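Protein LURP-one-related 15 (Arabidopsis thaliana, PDB 1ZXU) is of unknown function but might be related to the phospholipid scramblase and tubby-like superfamily of membrane-tethered transcription factors. Local coordinates at residues G61-E69 against V79-V88; T129-H137 against C144-W152. One frame throughout, in Å; residues are numbered along the deposited sequence.

Interaction 1 of 2, residues G61-E69 against V79-V88; sequences GNLLFKVKE and VLLDGSGTPV
Lys66 and Leu81 form an antiparallel hydrogen-bonded pair: Lys66 N reaches Leu81 O at 2.9 Å, and Leu81 N returns to Lys66 O at 2.8 Å. Lys68 and Val79 make the next such pair, and between them Val67 faces Leu80 in the non-hydrogen-bonded position. On the side of Val67 and Leu80, Val67 CG2 lies beside Leu80 CG at 4.1 Å, the two side chains pointing the same way. Phe65 joins them: with CG anti to its carbonyl carbon (chi1 -58°), its ring takes Leu80 CD2 over one face, toward the rim, 4.1 Å from Phe65 CG, while Val88 CG2 comes at the ring edge, 4.0 Å from Phe65 CE1. An alanine at Phe65 is likely to leave Leu80 CD2 and Val88 CG2 without the ring they pack on, opening a gap beneath the helix. On the other side Lys68 runs along Val79, and its CE reaches Leu81 CD1 at 3.9 Å. Where the strands part, a water bridges Leu64 O and Gly83 N. Beyond it Asp82 shapes the type I turn from Asp82 to Gly85: its OD1 receives Ser84 N, an Asx turn, and also Thr86 N, while Ser84 OG lies unusually close to the same oxygen. The hairpin belongs to the closed antiparallel barrel. Strand 54-58 flanks 63-68, with Leu64 and Phe65 both opposite Ile56 in a classic beta bulge, strand 87-92 flanks the other edge, and helix 197-211 packs Ala201 on Phe65 and Leu80, and Val205 on Val67.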
loop_
_atom_site.group_PDB
_atom_site.type_symbol
_atom_site.label_atom_id
_atom_site.label_comp_id
_atom_site.label_asym_id
_atom_site.label_seq_id
_atom_site.Cartn_x
_atom_site.Cartn_y
_atom_site.Cartn_z
ATOM N N GLY A 61 8.952 -12.175 10.157
ATOM C CA GLY A 61 7.970 -11.827 11.165
ATOM C C GLY A 61 8.142 -10.480 11.855
ATOM O O GLY A 61 7.367 -10.131 12.739
ATOM N N ASN A 62 9.113 -9.686 11.397
ATOM C CA ASN A 62 9.327 -8.358 11.952
ATOM C C ASN A 62 8.242 -7.408 11.513
ATOM O O ASN A 62 7.992 -7.274 10.315
ATOM C CB ASN A 62 10.712 -7.802 11.542
ATOM C CG ASN A 62 11.859 -8.701 12.036
ATOM O OD1 ASN A 62 11.887 -9.043 13.223
ATOM N ND2 ASN A 62 12.706 -9.177 11.128
ATOM N N LEU A 63 7.609 -6.710 12.458
ATOM C CA LEU A 63 6.524 -5.759 12.099
ATOM C C LEU A 63 7.062 -4.631 11.251
ATOM O O LEU A 63 8.068 -3.984 11.608
ATOM C CB LEU A 63 5.899 -5.200 13.380
ATOM C CG LEU A 63 4.711 -4.286 13.157
ATOM C CD1 LEU A 63 3.852 -4.450 14.379
ATOM C CD2 LEU A 63 5.148 -2.841 13.025
ATOM N N LEU A 64 6.403 -4.403 10.114
ATOM C CA LEU A 64 6.657 -3.221 9.306
ATOM C C LEU A 64 5.555 -2.201 9.564
ATOM O O LEU A 64 5.880 -0.998 9.808
ATOM C CB LEU A 64 6.715 -3.544 7.802
ATOM C CG LEU A 64 7.800 -4.558 7.453
ATOM C CD1 LEU A 64 7.653 -4.966 5.947
ATOM C CD2 LEU A 64 9.188 -4.036 7.705
ATOM N N PHE A 65 4.267 -2.600 9.461
ATOM C CA PHE A 65 3.135 -1.670 9.765
ATOM C C PHE A 65 2.006 -2.374 10.506
ATOM O O PHE A 65 1.748 -3.557 10.254
ATOM C CB PHE A 65 2.524 -1.150 8.454
ATOM C CG PHE A 65 3.521 -0.459 7.601
ATOM C CD1 PHE A 65 4.061 0.745 7.972
ATOM C CD2 PHE A 65 4.010 -1.085 6.454
ATOM C CE1 PHE A 65 5.023 1.372 7.154
ATOM C CE2 PHE A 65 4.973 -0.475 5.652
ATOM C CZ PHE A 65 5.477 0.734 5.988
ATOM N N LYS A 66 1.371 -1.677 11.440
ATOM C CA LYS A 66 0.085 -2.112 11.917
ATOM C C LYS A 66 -0.966 -1.397 11.129
ATOM O O LYS A 66 -0.828 -0.181 10.823
ATOM C CB LYS A 66 -0.108 -1.797 13.416
ATOM C CG LYS A 66 0.769 -2.712 14.265
ATOM C CD LYS A 66 0.285 -2.792 15.737
ATOM C CE LYS A 66 1.447 -3.270 16.629
ATOM N NZ LYS A 66 1.097 -4.443 17.509
ATOM N N VAL A 67 -1.951 -2.163 10.712
ATOM C CA VAL A 67 -3.022 -1.591 9.941
ATOM C C VAL A 67 -4.288 -1.612 10.760
ATOM O O VAL A 67 -4.686 -2.686 11.244
ATOM C CB VAL A 67 -3.257 -2.417 8.663
ATOM C CG1 VAL A 67 -4.431 -1.832 7.862
ATOM C CG2 VAL A 67 -2.007 -2.357 7.838
ATOM N N LYS A 68 -4.887 -0.434 10.927
ATOM C CA LYS A 68 -6.149 -0.413 11.695
ATOM C C LYS A 68 -7.142 0.608 11.259
ATOM O O LYS A 68 -6.789 1.606 10.649
ATOM C CB LYS A 68 -5.881 -0.233 13.183
ATOM C CG LYS A 68 -5.430 1.129 13.558
ATOM C CD LYS A 68 -5.475 1.275 15.109
ATOM C CE LYS A 68 -5.025 2.638 15.609
ATOM N NZ LYS A 68 -5.301 3.812 14.723
ATOM N N GLU A 69 -8.417 0.357 11.589
ATOM C CA GLU A 69 -9.445 1.407 11.441
ATOM C C GLU A 69 -9.313 2.250 12.733
ATOM O O GLU A 69 -9.416 1.704 13.830
ATOM C CB GLU A 69 -10.847 0.751 11.377
ATOM C CG GLU A 69 -11.168 0.150 9.996
ATOM C CD GLU A 69 -12.500 -0.649 9.947
ATOM O OE1 GLU A 69 -13.174 -0.749 10.990
ATOM O OE2 GLU A 69 -12.829 -1.184 8.867
ATOM N N VAL A 79 -5.526 3.501 8.969
ATOM C CA VAL A 79 -4.190 4.069 9.121
ATOM C C VAL A 79 -3.121 2.963 9.160
ATOM O O VAL A 79 -3.372 1.865 9.650
ATOM C CB VAL A 79 -4.109 4.966 10.427
ATOM C CG1 VAL A 79 -4.299 4.129 11.660
ATOM C CG2 VAL A 79 -2.764 5.718 10.509
ATOM N N LEU A 80 -1.963 3.244 8.583
ATOM C CA LEU A 80 -0.755 2.388 8.686
ATOM C C LEU A 80 0.138 3.036 9.703
ATOM O O LEU A 80 0.521 4.208 9.518
ATOM C CB LEU A 80 -0.021 2.328 7.329
ATOM C CG LEU A 80 -0.531 1.176 6.502
ATOM C CD1 LEU A 80 -1.955 1.562 6.036
ATOM C CD2 LEU A 80 0.411 1.027 5.343
ATOM N N LEU A 81 0.430 2.320 10.789
ATOM C CA LEU A 81 1.306 2.826 11.865
ATOM C C LEU A 81 2.622 2.137 11.769
ATOM O O LEU A 81 2.683 0.963 11.429
ATOM C CB LEU A 81 0.726 2.512 13.254
ATOM C CG LEU A 81 -0.746 2.911 13.422
ATOM C CD1 LEU A 81 -1.260 2.424 14.804
ATOM C CD2 LEU A 81 -0.874 4.362 13.397
ATOM N N ASP A 82 3.697 2.839 12.077
ATOM C CA ASP A 82 4.975 2.095 12.204
ATOM C C ASP A 82 5.110 1.348 13.577
ATOM O O ASP A 82 4.166 1.294 14.360
ATOM C CB ASP A 82 6.165 2.988 11.878
ATOM C CG ASP A 82 6.437 4.035 12.951
ATOM O OD1 ASP A 82 5.968 3.899 14.102
ATOM O OD2 ASP A 82 7.088 5.046 12.595
ATOM N N GLY A 83 6.251 0.694 13.813
ATOM C CA GLY A 83 6.472 -0.055 15.071
ATOM C C GLY A 83 6.435 0.767 16.360
ATOM O O GLY A 83 6.185 0.221 17.447
ATOM N N SER A 84 6.614 2.087 16.227
ATOM C CA SER A 84 6.562 3.000 17.355
ATOM C C SER A 84 5.129 3.503 17.589
ATOM O O SER A 84 4.841 4.174 18.575
ATOM C CB SER A 84 7.508 4.164 17.105
ATOM O OG SER A 84 6.931 5.030 16.142
ATOM N N GLY A 85 4.216 3.143 16.693
ATOM C CA GLY A 85 2.842 3.552 16.824
ATOM C C GLY A 85 2.535 4.876 16.115
ATOM O O GLY A 85 1.429 5.423 16.278
ATOM N N THR A 86 3.496 5.371 15.338
ATOM C CA THR A 86 3.351 6.667 14.642
ATOM C C THR A 86 2.648 6.435 13.298
ATOM O O THR A 86 3.082 5.541 12.544
ATOM C CB THR A 86 4.693 7.295 14.345
ATOM O OG1 THR A 86 5.471 7.424 15.556
ATOM C CG2 THR A 86 4.514 8.710 13.768
ATOM N N PRO A 87 1.606 7.217 13.004
ATOM C CA PRO A 87 0.963 7.103 11.679
ATOM C C PRO A 87 1.909 7.399 10.554
ATOM O O PRO A 87 2.611 8.429 10.580
ATOM C CB PRO A 87 -0.141 8.162 11.720
ATOM C CG PRO A 87 -0.483 8.260 13.254
ATOM C CD PRO A 87 0.876 8.163 13.886
ATOM N N VAL A 88 1.900 6.531 9.525
ATOM C CA VAL A 88 2.733 6.725 8.376
ATOM C C VAL A 88 1.876 7.336 7.236
ATOM O O VAL A 88 2.265 8.334 6.592
ATOM C CB VAL A 88 3.318 5.376 7.929
ATOM C CG1 VAL A 88 4.087 5.503 6.586
ATOM C CG2 VAL A 88 4.204 4.791 9.115
HETATM O O HOH W 1 8.213 -0.029 11.692
#

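Interaction 2 of 2, residues T129-H137 against C144-W152; sequences TKLDVFLGH and CDFRVKGSW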
loop_
_atom_site.group_PDB
_atom_site.type_symbol
_atom_site.label_atom_id
_atom_site.label_comp_id
_atom_site.label_asym_id
_atom_site.label_seq_id
_atom_site.Cartn_x
_atom_site.Cartn_y
_atom_site.Cartn_z
ATOM N N THR A 129 -5.024 -2.471 -15.135
ATOM C CA THR A 129 -6.230 -3.299 -15.091
ATOM C C THR A 129 -7.020 -3.250 -13.784
ATOM O O THR A 129 -8.211 -3.039 -13.839
ATOM C CB THR A 129 -6.076 -4.770 -15.757
ATOM O OG1 THR A 129 -5.496 -5.755 -14.870
ATOM C CG2 THR A 129 -5.265 -4.678 -17.048
ATOM N N LYS A 130 -6.392 -3.369 -12.614
ATOM C CA LYS A 130 -7.164 -3.455 -11.378
ATOM C C LYS A 130 -7.263 -2.093 -10.605
ATOM O O LYS A 130 -8.356 -1.692 -10.157
ATOM C CB LYS A 130 -6.570 -4.547 -10.490
ATOM C CG LYS A 130 -7.332 -4.859 -9.224
ATOM C CD LYS A 130 -7.000 -6.269 -8.720
ATOM C CE LYS A 130 -7.649 -6.589 -7.354
ATOM N NZ LYS A 130 -9.066 -6.151 -7.188
ATOM N N LEU A 131 -6.115 -1.428 -10.425
ATOM C CA LEU A 131 -6.076 -0.144 -9.715
ATOM C C LEU A 131 -5.125 0.831 -10.487
ATOM O O LEU A 131 -4.072 0.434 -10.968
ATOM C CB LEU A 131 -5.540 -0.314 -8.277
ATOM C CG LEU A 131 -6.231 -1.266 -7.306
ATOM C CD1 LEU A 131 -5.387 -1.362 -6.026
ATOM C CD2 LEU A 131 -7.673 -0.712 -6.968
ATOM N N ASP A 132 -5.506 2.101 -10.587
ATOM C CA ASP A 132 -4.639 3.163 -11.121
ATOM C C ASP A 132 -4.338 4.144 -10.010
ATOM O O ASP A 132 -5.249 4.537 -9.266
ATOM C CB ASP A 132 -5.357 3.919 -12.236
ATOM C CG ASP A 132 -5.521 3.038 -13.479
ATOM O OD1 ASP A 132 -4.650 2.173 -13.708
ATOM O OD2 ASP A 132 -6.503 3.205 -14.200
ATOM N N VAL A 133 -3.069 4.534 -9.918
ATOM C CA VAL A 133 -2.638 5.457 -8.889
ATOM C C VAL A 133 -2.194 6.752 -9.518
ATOM O O VAL A 133 -1.365 6.742 -10.435
ATOM C CB VAL A 133 -1.399 4.857 -8.147
ATOM C CG1 VAL A 133 -0.950 5.848 -7.043
ATOM C CG2 VAL A 133 -1.801 3.459 -7.618
ATOM N N PHE A 134 -2.666 7.851 -8.967
ATOM C CA PHE A 134 -2.310 9.226 -9.424
ATOM C C PHE A 134 -1.700 10.000 -8.277
ATOM O O PHE A 134 -2.354 10.210 -7.266
ATOM C CB PHE A 134 -3.568 9.948 -9.891
ATOM C CG PHE A 134 -4.289 9.208 -10.973
ATOM C CD1 PHE A 134 -4.034 9.494 -12.306
ATOM C CD2 PHE A 134 -5.219 8.242 -10.631
ATOM C CE1 PHE A 134 -4.693 8.793 -13.312
ATOM C CE2 PHE A 134 -5.846 7.494 -11.625
ATOM C CZ PHE A 134 -5.558 7.827 -12.985
ATOM N N LEU A 135 -0.448 10.431 -8.430
ATOM C CA LEU A 135 0.165 11.214 -7.361
ATOM C C LEU A 135 -0.582 12.534 -7.157
ATOM O O LEU A 135 -1.235 13.037 -8.098
ATOM C CB LEU A 135 1.665 11.458 -7.649
ATOM C CG LEU A 135 2.508 10.180 -7.772
ATOM C CD1 LEU A 135 3.896 10.565 -8.377
ATOM C CD2 LEU A 135 2.666 9.491 -6.424
ATOM N N GLY A 136 -0.477 13.084 -5.954
ATOM C CA GLY A 136 -1.240 14.275 -5.563
ATOM C C GLY A 136 -1.098 15.439 -6.543
ATOM O O GLY A 136 -2.070 16.181 -6.742
ATOM N N HIS A 137 0.077 15.595 -7.177
ATOM C CA HIS A 137 0.349 16.723 -8.096
ATOM C C HIS A 137 -0.060 16.429 -9.527
ATOM O O HIS A 137 0.125 17.265 -10.434
ATOM C CB HIS A 137 1.859 17.037 -8.120
ATOM C CG HIS A 137 2.693 15.913 -8.680
ATOM N ND1 HIS A 137 3.428 15.058 -7.883
ATOM C CD2 HIS A 137 2.865 15.477 -9.953
ATOM C CE1 HIS A 137 4.040 14.167 -8.642
ATOM N NE2 HIS A 137 3.702 14.390 -9.901
ATOM N N CYS A 144 -1.954 7.531 -15.392
ATOM C CA CYS A 144 -1.623 7.223 -13.989
ATOM C C CYS A 144 -0.128 7.157 -13.797
ATOM O O CYS A 144 0.658 6.956 -14.749
ATOM C CB CYS A 144 -2.280 5.941 -13.521
ATOM S SG CYS A 144 -1.958 4.648 -14.628
ATOM N N ASP A 145 0.303 7.314 -12.541
ATOM C CA ASP A 145 1.702 7.185 -12.165
ATOM C C ASP A 145 2.146 5.758 -11.836
ATOM O O ASP A 145 3.312 5.391 -12.022
ATOM C CB ASP A 145 1.970 8.089 -10.975
ATOM C CG ASP A 145 1.728 9.560 -11.348
ATOM O OD1 ASP A 145 2.512 10.083 -12.178
ATOM O OD2 ASP A 145 0.725 10.139 -10.897
ATOM N N PHE A 146 1.213 4.967 -11.338
ATOM C CA PHE A 146 1.450 3.512 -11.142
ATOM C C PHE A 146 0.169 2.784 -11.496
ATOM O O PHE A 146 -0.964 3.342 -11.364
ATOM C CB PHE A 146 1.810 3.189 -9.670
ATOM C CG PHE A 146 3.051 3.902 -9.180
ATOM C CD1 PHE A 146 4.291 3.265 -9.271
ATOM C CD2 PHE A 146 2.981 5.208 -8.668
ATOM C CE1 PHE A 146 5.475 3.926 -8.812
ATOM C CE2 PHE A 146 4.138 5.862 -8.209
ATOM C CZ PHE A 146 5.373 5.228 -8.291
ATOM N N ARG A 147 0.301 1.496 -11.815
ATOM C CA ARG A 147 -0.890 0.676 -12.026
ATOM C C ARG A 147 -0.704 -0.678 -11.342
ATOM O O ARG A 147 0.416 -1.193 -11.236
ATOM C CB ARG A 147 -1.224 0.476 -13.501
ATOM C CG ARG A 147 -0.075 0.149 -14.385
ATOM C CD ARG A 147 -0.572 0.170 -15.852
ATOM N NE ARG A 147 -0.251 1.431 -16.509
ATOM C CZ ARG A 147 0.946 1.714 -17.011
ATOM N NH1 ARG A 147 1.932 0.823 -16.920
ATOM N NH2 ARG A 147 1.156 2.885 -17.601
ATOM N N VAL A 148 -1.803 -1.268 -10.914
ATOM C CA VAL A 148 -1.741 -2.636 -10.405
ATOM C C VAL A 148 -2.556 -3.542 -11.339
ATOM O O VAL A 148 -3.708 -3.234 -11.663
ATOM C CB VAL A 148 -2.374 -2.703 -8.979
ATOM C CG1 VAL A 148 -2.196 -4.113 -8.388
ATOM C CG2 VAL A 148 -1.761 -1.602 -8.022
ATOM N N LYS A 149 -1.934 -4.628 -11.776
ATOM C CA LYS A 149 -2.600 -5.630 -12.633
ATOM C C LYS A 149 -2.550 -6.978 -11.929
ATOM O O LYS A 149 -1.974 -7.110 -10.860
ATOM C CB LYS A 149 -1.840 -5.714 -13.940
ATOM C CG LYS A 149 -1.736 -4.390 -14.659
ATOM C CD LYS A 149 -1.122 -4.596 -16.104
ATOM C CE LYS A 149 -1.356 -3.350 -16.951
ATOM N NZ LYS A 149 -0.470 -3.272 -18.165
ATOM N N GLY A 150 -3.195 -7.994 -12.507
ATOM C CA GLY A 150 -3.121 -9.340 -11.915
ATOM C C GLY A 150 -4.266 -9.516 -10.942
ATOM O O GLY A 150 -5.119 -8.643 -10.834
ATOM N N SER A 151 -4.271 -10.624 -10.212
ATOM C CA SER A 151 -5.442 -10.982 -9.380
ATOM C C SER A 151 -5.117 -11.217 -7.906
ATOM O O SER A 151 -4.233 -11.991 -7.608
ATOM C CB SER A 151 -6.120 -12.222 -9.969
ATOM O OG SER A 151 -7.013 -12.811 -9.036
ATOM N N TRP A 152 -5.842 -10.527 -7.010
ATOM C CA TRP A 152 -5.707 -10.729 -5.570
ATOM C C TRP A 152 -5.970 -12.172 -5.225
ATOM O O TRP A 152 -5.197 -12.792 -4.512
ATOM C CB TRP A 152 -6.655 -9.811 -4.780
ATOM C CG TRP A 152 -6.680 -9.997 -3.308
ATOM C CD1 TRP A 152 -7.617 -10.663 -2.579
ATOM C CD2 TRP A 152 -5.735 -9.466 -2.361
ATOM N NE1 TRP A 152 -7.299 -10.595 -1.227
ATOM C CE2 TRP A 152 -6.158 -9.861 -1.082
ATOM C CE3 TRP A 152 -4.575 -8.707 -2.489
ATOM C CZ2 TRP A 152 -5.445 -9.532 0.072
ATOM C CZ3 TRP A 152 -3.870 -8.358 -1.346
ATOM C CH2 TRP A 152 -4.323 -8.760 -0.081
HETATM O O HOH W 2 2.455 12.924 -12.390
#
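Thr129 lies across Lys149 at about a right angle, its OG1 3.7 Å from Lys149 CA, where an antiparallel beta hairpin of the barrel, strands 131-135 and 146-149, opens. Next comes a classic beta bulge: Lys130 N and Leu131 N both donate to Val148 O, the first at 2.9 Å and the second longer. Lys130 then carries its CD past Gly150 O. Leu131 lies side by side with Val148, CB to CG2 at 4.0 Å, on the face that helix 197-211 covers through Leu207. Asp132 turns to the other face, its OD1 near Cys144 SG and Arg147 CB; the Arg147 guanidinium, however, leads off to a salt bridge with Asp165. Val133 crosses Phe146 at a slant, Val133 CB 3.9 Å from Phe146 CB, and its carbonyl O closes a second beta bulge by accepting from both Asp145 N and Phe146 N. Phe134 swings its ring toward Cys144, whose CB stands over one face in a CH-pi contact, 4.0 Å from the centroid and 23° off the normal; Lys120 adds a cation-pi contact. Leu135 brings CD2 to the edge of the Phe146 ring and lays CB and CG against the Asp145 carboxylate. With CG anti to the carbonyl carbon (chi1 -62°), Asp145 points that carboxylate across at the Leu135 backbone, where Leu135 N meets Asp145 OD2 at 2.7 Å, on the anti side and 29° out of the carboxylate plane; Asn138 ND2 also donates to OD2. At the end of the segment, a water that donates to Asp145 OD1 is met only weakly by His137 NE2.

Interactions 1 and 2 are two hairpins of the same antiparallel barrel, met one after the other along the chain and placed on opposite sides of its centre. Their centres are 23 Å apart and their nearest atoms about 10 Å apart, so they do not touch. What they share is helix 197-211: both hairpins pack apolar residues on it, and interaction 2 adds Trp152, and Phe146 meeting Phe199. A central helix inside a closed beta barrel is the tubby C-terminal arrangement, consistent with this family's clan. A bound 1,2-ethanediol, probably from crystallisation, lies about 5 Å from Gly83 of interaction 1 at its nearest approach.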